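Local coordinates for protein benzoylformate decarboxylase (Mycobacterium smegmatis, PDB 4Q9D) that belongs to the thiamine pyrophosphate-dependent enzymes, whose chains carry three alpha/beta domains, and in this model holds a magnesium ion, at residues B[85-90]-B[398-403]; B[211-216]-B[236-241]. One frame throughout, in Å; residues are numbered along the deposited sequence.

Contact 1: B[85-90]-B[398-403]; sequences LVAAYR and FATGSG
No direct hydrogen bond joins Ala87 and Arg90 to Gly401 and Ser402, although the backbones come close. One water does the bridging, weakly at both ends. It donates to Ala87 O at 2.8 Å and accepts from Gly401 N. Ala87 O also lies 3.7 Å from Gly401 CA. Gly401 has no side chain, and its CA can come this near. Ser402 sets its CB on the helix, 3.7 Å from Ala87 CA and 3.9 Å from Val86 CG1. Ser402 OG sits 3.6 Å from Ala87 CB, because chi1 of 62° places the hydroxyl between backbone N and carbonyl carbon. That hydroxyl is hydrogen-bonded to Gly404 N. Arg90 touches with the base of its chain: Arg90 CB is 3.3 Å from Gly401 O, and CG lies along Ser402 CA and CB. The chain then bends at chi2 and leads away to a salt bridge with Asp110 of the second subunit. Thr400 OG1 accepts from Ser402 N at 3.2 Å, an ST turn, and is also hydrogen-bonded with Gly404 O. The turn follows an edge strand of the C-terminal alpha/beta domain and packs on helix 82-90 of the N-terminal one.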
ATOM      1  N   LEU B  85      15.005   6.320  -7.941  1.00 16.90           N
ATOM      2  CA  LEU B  85      14.414   4.985  -7.942  1.00 12.96           C
ATOM      3  C   LEU B  85      13.417   4.803  -9.138  1.00 18.70           C
ATOM      4  O   LEU B  85      13.448   3.801  -9.844  1.00 17.71           O
ATOM      5  CB  LEU B  85      13.741   4.688  -6.573  1.00 17.87           C
ATOM      6  CG  LEU B  85      13.032   3.333  -6.531  1.00 20.15           C
ATOM      7  CD1 LEU B  85      14.026   2.164  -6.768  1.00 15.83           C
ATOM      8  CD2 LEU B  85      12.248   3.164  -5.192  1.00 16.51           C
ATOM      9  N   VAL B  86      12.548   5.780  -9.364  1.00 20.06           N
ATOM     10  CA  VAL B  86      11.614   5.729 -10.496  1.00 19.38           C
ATOM     11  C   VAL B  86      12.384   5.524 -11.805  1.00 21.50           C
ATOM     12  O   VAL B  86      12.059   4.651 -12.598  1.00 18.84           O
ATOM     13  CB  VAL B  86      10.801   7.045 -10.596  1.00 21.01           C
ATOM     14  CG1 VAL B  86       9.814   7.031 -11.835  1.00 17.84           C
ATOM     15  CG2 VAL B  86      10.035   7.274  -9.316  1.00 18.15           C
ATOM     16  N   ALA B  87      13.446   6.307 -11.998  1.00 18.57           N
ATOM     17  CA  ALA B  87      14.290   6.167 -13.192  1.00 22.38           C
ATOM     18  C   ALA B  87      14.880   4.756 -13.349  1.00 23.00           C
ATOM     19  O   ALA B  87      14.863   4.191 -14.435  1.00 21.99           O
ATOM     20  CB  ALA B  87      15.411   7.228 -13.189  1.00 16.17           C
ATOM     21  N   ALA B  88      15.416   4.195 -12.264  1.00 22.26           N
ATOM     22  CA  ALA B  88      15.989   2.852 -12.295  1.00 20.49           C
ATOM     23  C   ALA B  88      14.901   1.820 -12.602  1.00 19.93           C
ATOM     24  O   ALA B  88      15.113   0.852 -13.332  1.00 19.16           O
ATOM     25  CB  ALA B  88      16.681   2.528 -10.931  1.00 16.98           C
ATOM     26  N   TYR B  89      13.737   2.014 -11.998  1.00 18.71           N
ATOM     27  CA  TYR B  89      12.644   1.098 -12.212  1.00 19.03           C
ATOM     28  C   TYR B  89      12.191   1.154 -13.699  1.00 25.11           C
ATOM     29  O   TYR B  89      12.004   0.111 -14.344  1.00 17.83           O
ATOM     30  CB  TYR B  89      11.478   1.456 -11.286  1.00 18.14           C
ATOM     31  CG  TYR B  89      10.322   0.480 -11.437  1.00 21.11           C
ATOM     32  CD1 TYR B  89      10.197  -0.600 -10.584  1.00 16.63           C
ATOM     33  CD2 TYR B  89       9.351   0.649 -12.434  1.00 17.38           C
ATOM     34  CE1 TYR B  89       9.139  -1.495 -10.692  1.00 21.27           C
ATOM     35  CE2 TYR B  89       8.292  -0.249 -12.565  1.00 22.11           C
ATOM     36  CZ  TYR B  89       8.191  -1.318 -11.700  1.00 23.86           C
ATOM     37  OH  TYR B  89       7.148  -2.216 -11.811  1.00 26.85           O
ATOM     38  N   ARG B  90      12.035   2.364 -14.246  1.00 19.26           N
ATOM     39  CA  ARG B  90      11.657   2.502 -15.676  1.00 21.54           C
ATOM     40  C   ARG B  90      12.730   1.949 -16.636  1.00 26.54           C
ATOM     41  O   ARG B  90      12.405   1.455 -17.708  1.00 24.92           O
ATOM     42  CB  ARG B  90      11.367   3.964 -16.026  1.00 22.75           C
ATOM     43  CG  ARG B  90      10.146   4.583 -15.316  1.00 24.22           C
ATOM     44  CD  ARG B  90       8.864   3.905 -15.683  1.00 24.43           C
ATOM     45  NE  ARG B  90       7.695   4.779 -15.475  1.00 23.94           N
ATOM     46  CZ  ARG B  90       6.433   4.391 -15.680  1.00 30.98           C
ATOM     47  NH1 ARG B  90       6.157   3.146 -16.070  1.00 25.34           N
ATOM     48  NH2 ARG B  90       5.437   5.234 -15.466  1.00 26.16           N
ATOM     49  N   PHE B 398      23.227   6.922 -23.147  1.00 21.80           N
ATOM     50  CA  PHE B 398      22.385   6.761 -21.944  1.00 25.45           C
ATOM     51  C   PHE B 398      21.625   8.045 -21.621  1.00 22.38           C
ATOM     52  O   PHE B 398      22.184   9.141 -21.690  1.00 24.51           O
ATOM     53  CB  PHE B 398      23.242   6.404 -20.726  1.00 20.88           C
ATOM     54  CG  PHE B 398      24.111   5.186 -20.925  1.00 23.42           C
ATOM     55  CD1 PHE B 398      23.695   3.929 -20.476  1.00 20.88           C
ATOM     56  CD2 PHE B 398      25.353   5.297 -21.545  1.00 21.45           C
ATOM     57  CE1 PHE B 398      24.498   2.789 -20.650  1.00 21.99           C
ATOM     58  CE2 PHE B 398      26.174   4.162 -21.728  1.00 23.25           C
ATOM     59  CZ  PHE B 398      25.741   2.908 -21.278  1.00 21.19           C
ATOM     60  N   ALA B 399      20.351   7.903 -21.283  1.00 23.43           N
ATOM     61  CA  ALA B 399      19.576   9.009 -20.734  1.00 23.57           C
ATOM     62  C   ALA B 399      18.612   8.472 -19.669  1.00 24.77           C
ATOM     63  O   ALA B 399      18.373   7.254 -19.584  1.00 22.10           O
ATOM     64  CB  ALA B 399      18.796   9.729 -21.830  1.00 22.44           C
ATOM     65  N   THR B 400      18.068   9.394 -18.880  1.00 23.34           N
ATOM     66  CA  THR B 400      17.138   9.066 -17.799  1.00 23.37           C
ATOM     67  C   THR B 400      16.090   8.045 -18.217  1.00 24.75           C
ATOM     68  O   THR B 400      15.441   8.202 -19.266  1.00 23.27           O
ATOM     69  CB  THR B 400      16.426  10.314 -17.273  1.00 21.35           C
ATOM     70  OG1 THR B 400      15.376   9.890 -16.395  1.00 22.80           O
ATOM     71  CG2 THR B 400      15.825  11.151 -18.445  1.00 20.05           C
ATOM     72  N   GLY B 401      15.939   6.995 -17.402  1.00 25.80           N
ATOM     73  CA  GLY B 401      14.927   5.959 -17.630  1.00 23.53           C
ATOM     74  C   GLY B 401      13.514   6.516 -17.569  1.00 27.65           C
ATOM     75  O   GLY B 401      12.616   6.064 -18.286  1.00 28.30           O
ATOM     76  N   SER B 402      13.308   7.513 -16.710  1.00 25.51           N
ATOM     77  CA  SER B 402      11.954   7.981 -16.450  1.00 18.87           C
ATOM     78  C   SER B 402      11.594   9.296 -17.157  1.00 25.52           C
ATOM     79  O   SER B 402      10.414   9.643 -17.245  1.00 27.61           O
ATOM     80  CB  SER B 402      11.768   8.210 -14.958  1.00 23.34           C
ATOM     81  OG  SER B 402      12.669   9.222 -14.526  1.00 21.98           O
ATOM     82  N   GLY B 403      12.590  10.044 -17.624  1.00 24.35           N
ATOM     83  CA  GLY B 403      12.349  11.419 -18.048  1.00 25.45           C
ATOM     84  C   GLY B 403      12.638  12.413 -16.925  1.00 27.24           C
ATOM     85  O   GLY B 403      12.757  13.612 -17.164  1.00 26.01           O
TER
HETATM   86  O   HOH W   1      17.367   5.060 -15.469  1.00 18.28           O

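Contact 2: B[211-216]-B[236-241]; sequences VDRAGA and LPDRMS
Asp212 and Arg239 form the tight part of the contact. Arg239 grips Asp212 OD2 side-on with two nitrogens, NH2 at 2.8 Å and NE at 3.0 Å from that oxygen. Asp212 OD2 lies almost in the guanidinium plane of Arg239, but the carboxylate is turned 84° to it and both donors reach OD2 from one face. Bends at chi2 and chi3 fold the arginine back to this place. A water accepts from Met240 N and probably donates to Asp212 OD2, and Asp212 OD1 bonds with Ala395 N. Beside this pair, Val211 CB and Ser241 CB are pressed to 3.5 Å, closer than usual for two carbons. Asp212 N gives its hydrogen to Ser241 OG at 2.8 Å, and that hydroxyl is also bonded to Gly208 O.

Helix 209-213 ends here in a Schellman motif, with Gly215 at positive phi. The contact joins this short helix, which follows strand 203-207, to the loop after its neighbour, strand 231-233. Both strands belong to the parallel sheet of the central domain, which has the 3-2-1-4-5-6 strand order of a Rossmann-like fold.

Arg213 is on the more solvent-facing side, partly exposed but still firmly bonded. Its chain is extended from CG to NE and reaches Asp238 end-on. Arg213 NH1 and NH2 each lie 2.8 Å from Asp238 OD2. The planes stand 52° apart, and OD2 is met from above the carboxylate. Arg239 CG rests over the centre of the Arg213 guanidinium, 3.3 Å above its plane. In return, Arg213 CG lies over the rim of the Arg239 guanidinium. Arg213 NE and Arg239 NH1 are 3.8 Å apart, and both bond to Gln62 OE1, which probably eases their repulsion. Asp238 OD1 has its own salt bridge with Arg279. The loose end is Ala214 and Gly215, exposed past the helix.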
ATOM      1  N   VAL B 211      16.803  -3.619 -26.515  1.00 23.25           N
ATOM      2  CA  VAL B 211      17.720  -4.333 -27.416  1.00 22.05           C
ATOM      3  C   VAL B 211      19.154  -4.108 -26.987  1.00 20.65           C
ATOM      4  O   VAL B 211      19.912  -5.060 -26.808  1.00 24.61           O
ATOM      5  CB  VAL B 211      17.451  -3.964 -28.909  1.00 22.12           C
ATOM      6  CG1 VAL B 211      18.478  -4.587 -29.831  1.00 20.55           C
ATOM      7  CG2 VAL B 211      16.057  -4.434 -29.294  1.00 17.19           C
ATOM      8  N   ASP B 212      19.520  -2.850 -26.777  1.00 20.25           N
ATOM      9  CA  ASP B 212      20.859  -2.543 -26.288  1.00 18.40           C
ATOM     10  C   ASP B 212      21.088  -3.160 -24.885  1.00 23.36           C
ATOM     11  O   ASP B 212      22.148  -3.711 -24.616  1.00 21.42           O
ATOM     12  CB  ASP B 212      21.105  -1.021 -26.252  1.00 20.43           C
ATOM     13  CG  ASP B 212      22.584  -0.670 -26.194  1.00 25.17           C
ATOM     14  OD1 ASP B 212      23.364  -1.328 -26.917  1.00 24.90           O
ATOM     15  OD2 ASP B 212      22.976   0.233 -25.418  1.00 25.17           O
ATOM     16  N   ARG B 213      20.089  -3.104 -24.005  1.00 22.51           N
ATOM     17  CA  ARG B 213      20.256  -3.668 -22.658  1.00 28.58           C
ATOM     18  C   ARG B 213      20.409  -5.185 -22.684  1.00 22.84           C
ATOM     19  O   ARG B 213      21.056  -5.741 -21.815  1.00 28.88           O
ATOM     20  CB  ARG B 213      19.123  -3.243 -21.718  1.00 21.47           C
ATOM     21  CG  ARG B 213      19.096  -1.753 -21.469  1.00 21.70           C
ATOM     22  CD  ARG B 213      18.219  -1.361 -20.262  1.00 19.53           C
ATOM     23  NE  ARG B 213      18.475   0.037 -19.883  1.00 22.06           N
ATOM     24  CZ  ARG B 213      17.604   1.032 -20.067  1.00 22.24           C
ATOM     25  NH1 ARG B 213      16.411   0.806 -20.609  1.00 20.95           N
ATOM     26  NH2 ARG B 213      17.924   2.267 -19.698  1.00 20.76           N
ATOM     27  N   ALA B 214      19.832  -5.850 -23.690  1.00 22.95           N
ATOM     28  CA  ALA B 214      20.065  -7.286 -23.856  1.00 22.49           C
ATOM     29  C   ALA B 214      21.403  -7.633 -24.544  1.00 25.20           C
ATOM     30  O   ALA B 214      21.713  -8.807 -24.707  1.00 27.29           O
ATOM     31  CB  ALA B 214      18.908  -7.953 -24.594  1.00 21.64           C
ATOM     32  N   GLY B 215      22.196  -6.642 -24.951  1.00 25.64           N
ATOM     33  CA  GLY B 215      23.448  -6.947 -25.659  1.00 19.15           C
ATOM     34  C   GLY B 215      23.112  -7.440 -27.066  1.00 28.91           C
ATOM     35  O   GLY B 215      23.869  -8.188 -27.665  1.00 27.88           O
ATOM     36  N   ALA B 216      21.970  -7.012 -27.609  1.00 22.81           N
ATOM     37  CA  ALA B 216      21.481  -7.573 -28.880  1.00 23.95           C
ATOM     38  C   ALA B 216      21.689  -6.637 -30.090  1.00 20.58           C
ATOM     39  O   ALA B 216      21.000  -6.732 -31.095  1.00 25.10           O
ATOM     40  CB  ALA B 216      20.010  -7.960 -28.743  1.00 22.08           C
ATOM     41  N   LEU B 236      12.439   9.638 -27.350  1.00 27.58           N
ATOM     42  CA  LEU B 236      12.881   9.838 -25.978  1.00 25.95           C
ATOM     43  C   LEU B 236      13.646   8.621 -25.436  1.00 23.10           C
ATOM     44  O   LEU B 236      13.326   8.099 -24.353  1.00 27.99           O
ATOM     45  CB  LEU B 236      11.649  10.126 -25.107  1.00 20.94           C
ATOM     46  CG  LEU B 236      10.812  11.340 -25.539  1.00 24.65           C
ATOM     47  CD1 LEU B 236       9.363  11.194 -25.064  1.00 22.54           C
ATOM     48  CD2 LEU B 236      11.440  12.665 -25.014  1.00 22.30           C
ATOM     49  N   PRO B 237      14.644   8.152 -26.187  1.00 26.06           N
ATOM     50  CA  PRO B 237      15.342   6.914 -25.843  1.00 20.73           C
ATOM     51  C   PRO B 237      16.198   7.077 -24.594  1.00 25.88           C
ATOM     52  O   PRO B 237      16.862   8.107 -24.461  1.00 28.22           O
ATOM     53  CB  PRO B 237      16.254   6.708 -27.069  1.00 25.23           C
ATOM     54  CG  PRO B 237      16.611   8.109 -27.456  1.00 25.14           C
ATOM     55  CD  PRO B 237      15.267   8.810 -27.354  1.00 25.62           C
ATOM     56  N   ASP B 238      16.166   6.105 -23.676  1.00 20.60           N
ATOM     57  CA  ASP B 238      17.155   6.067 -22.602  1.00 18.30           C
ATOM     58  C   ASP B 238      18.349   5.199 -23.026  1.00 24.18           C
ATOM     59  O   ASP B 238      19.389   5.240 -22.402  1.00 21.44           O
ATOM     60  CB  ASP B 238      16.561   5.572 -21.257  1.00 21.87           C
ATOM     61  CG  ASP B 238      15.615   4.367 -21.414  1.00 20.27           C
ATOM     62  OD1 ASP B 238      14.875   4.293 -22.423  1.00 22.25           O
ATOM     63  OD2 ASP B 238      15.591   3.513 -20.498  1.00 23.24           O
ATOM     64  N   ARG B 239      18.174   4.399 -24.086  1.00 23.02           N
ATOM     65  CA  ARG B 239      19.276   3.684 -24.735  1.00 22.88           C
ATOM     66  C   ARG B 239      19.051   3.720 -26.238  1.00 22.17           C
ATOM     67  O   ARG B 239      17.912   3.903 -26.695  1.00 23.51           O
ATOM     68  CB  ARG B 239      19.391   2.214 -24.264  1.00 18.20           C
ATOM     69  CG  ARG B 239      19.550   2.058 -22.738  1.00 20.75           C
ATOM     70  CD  ARG B 239      20.978   2.338 -22.265  1.00 21.04           C
ATOM     71  NE  ARG B 239      21.848   1.307 -22.797  1.00 23.55           N
ATOM     72  CZ  ARG B 239      22.342   0.281 -22.115  1.00 23.76           C
ATOM     73  NH1 ARG B 239      22.110   0.138 -20.801  1.00 17.61           N
ATOM     74  NH2 ARG B 239      23.108  -0.592 -22.756  1.00 20.81           N
ATOM     75  N   MET B 240      20.135   3.587 -27.002  1.00 22.38           N
ATOM     76  CA  MET B 240      20.036   3.428 -28.459  1.00 18.69           C
ATOM     77  C   MET B 240      20.591   2.084 -28.876  1.00 21.99           C
ATOM     78  O   MET B 240      21.676   1.705 -28.448  1.00 23.05           O
ATOM     79  CB  MET B 240      20.736   4.566 -29.165  1.00 24.26           C
ATOM     80  CG  MET B 240      19.786   5.763 -29.211  1.00 29.18           C
ATOM     81  SD  MET B 240      20.463   7.097 -30.123  1.00 38.81           S
ATOM     82  CE  MET B 240      19.717   8.573 -29.408  1.00 27.41           C
ATOM     83  N   SER B 241      19.833   1.372 -29.709  1.00 23.34           N
ATOM     84  CA  SER B 241      20.025  -0.061 -29.886  1.00 29.72           C
ATOM     85  C   SER B 241      20.348  -0.430 -31.339  1.00 30.58           C
ATOM     86  O   SER B 241      20.502  -1.606 -31.663  1.00 27.87           O
ATOM     87  CB  SER B 241      18.740  -0.797 -29.454  1.00 23.74           C
ATOM     88  OG  SER B 241      18.430  -0.594 -28.075  1.00 25.31           O
TER
HETATM   89  O   HOH W   2      22.470   2.764 -25.538  1.00 25.85           O

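In the fold
From the N terminus, the chain first meets contact 1 at helix 82-90 of the N-terminal domain. It then enters the central domain, where 211-216 and 236-241 close a short loop, contact 2, with 19 residues between them. Only later does 398-403, which begins on strand 397-399 of the C-terminal domain, close the long loop of contact 1. Contact 2 is therefore nested inside contact 1. Their centres are about 13 Å apart, and they touch directly. Ala399 N probably donates a hydrogen bond to Asp238 O, 3.0 Å away, and Phe398 packs on Arg239. Through 398-403, parts of all three domains are tied together near the centre of the folded chain.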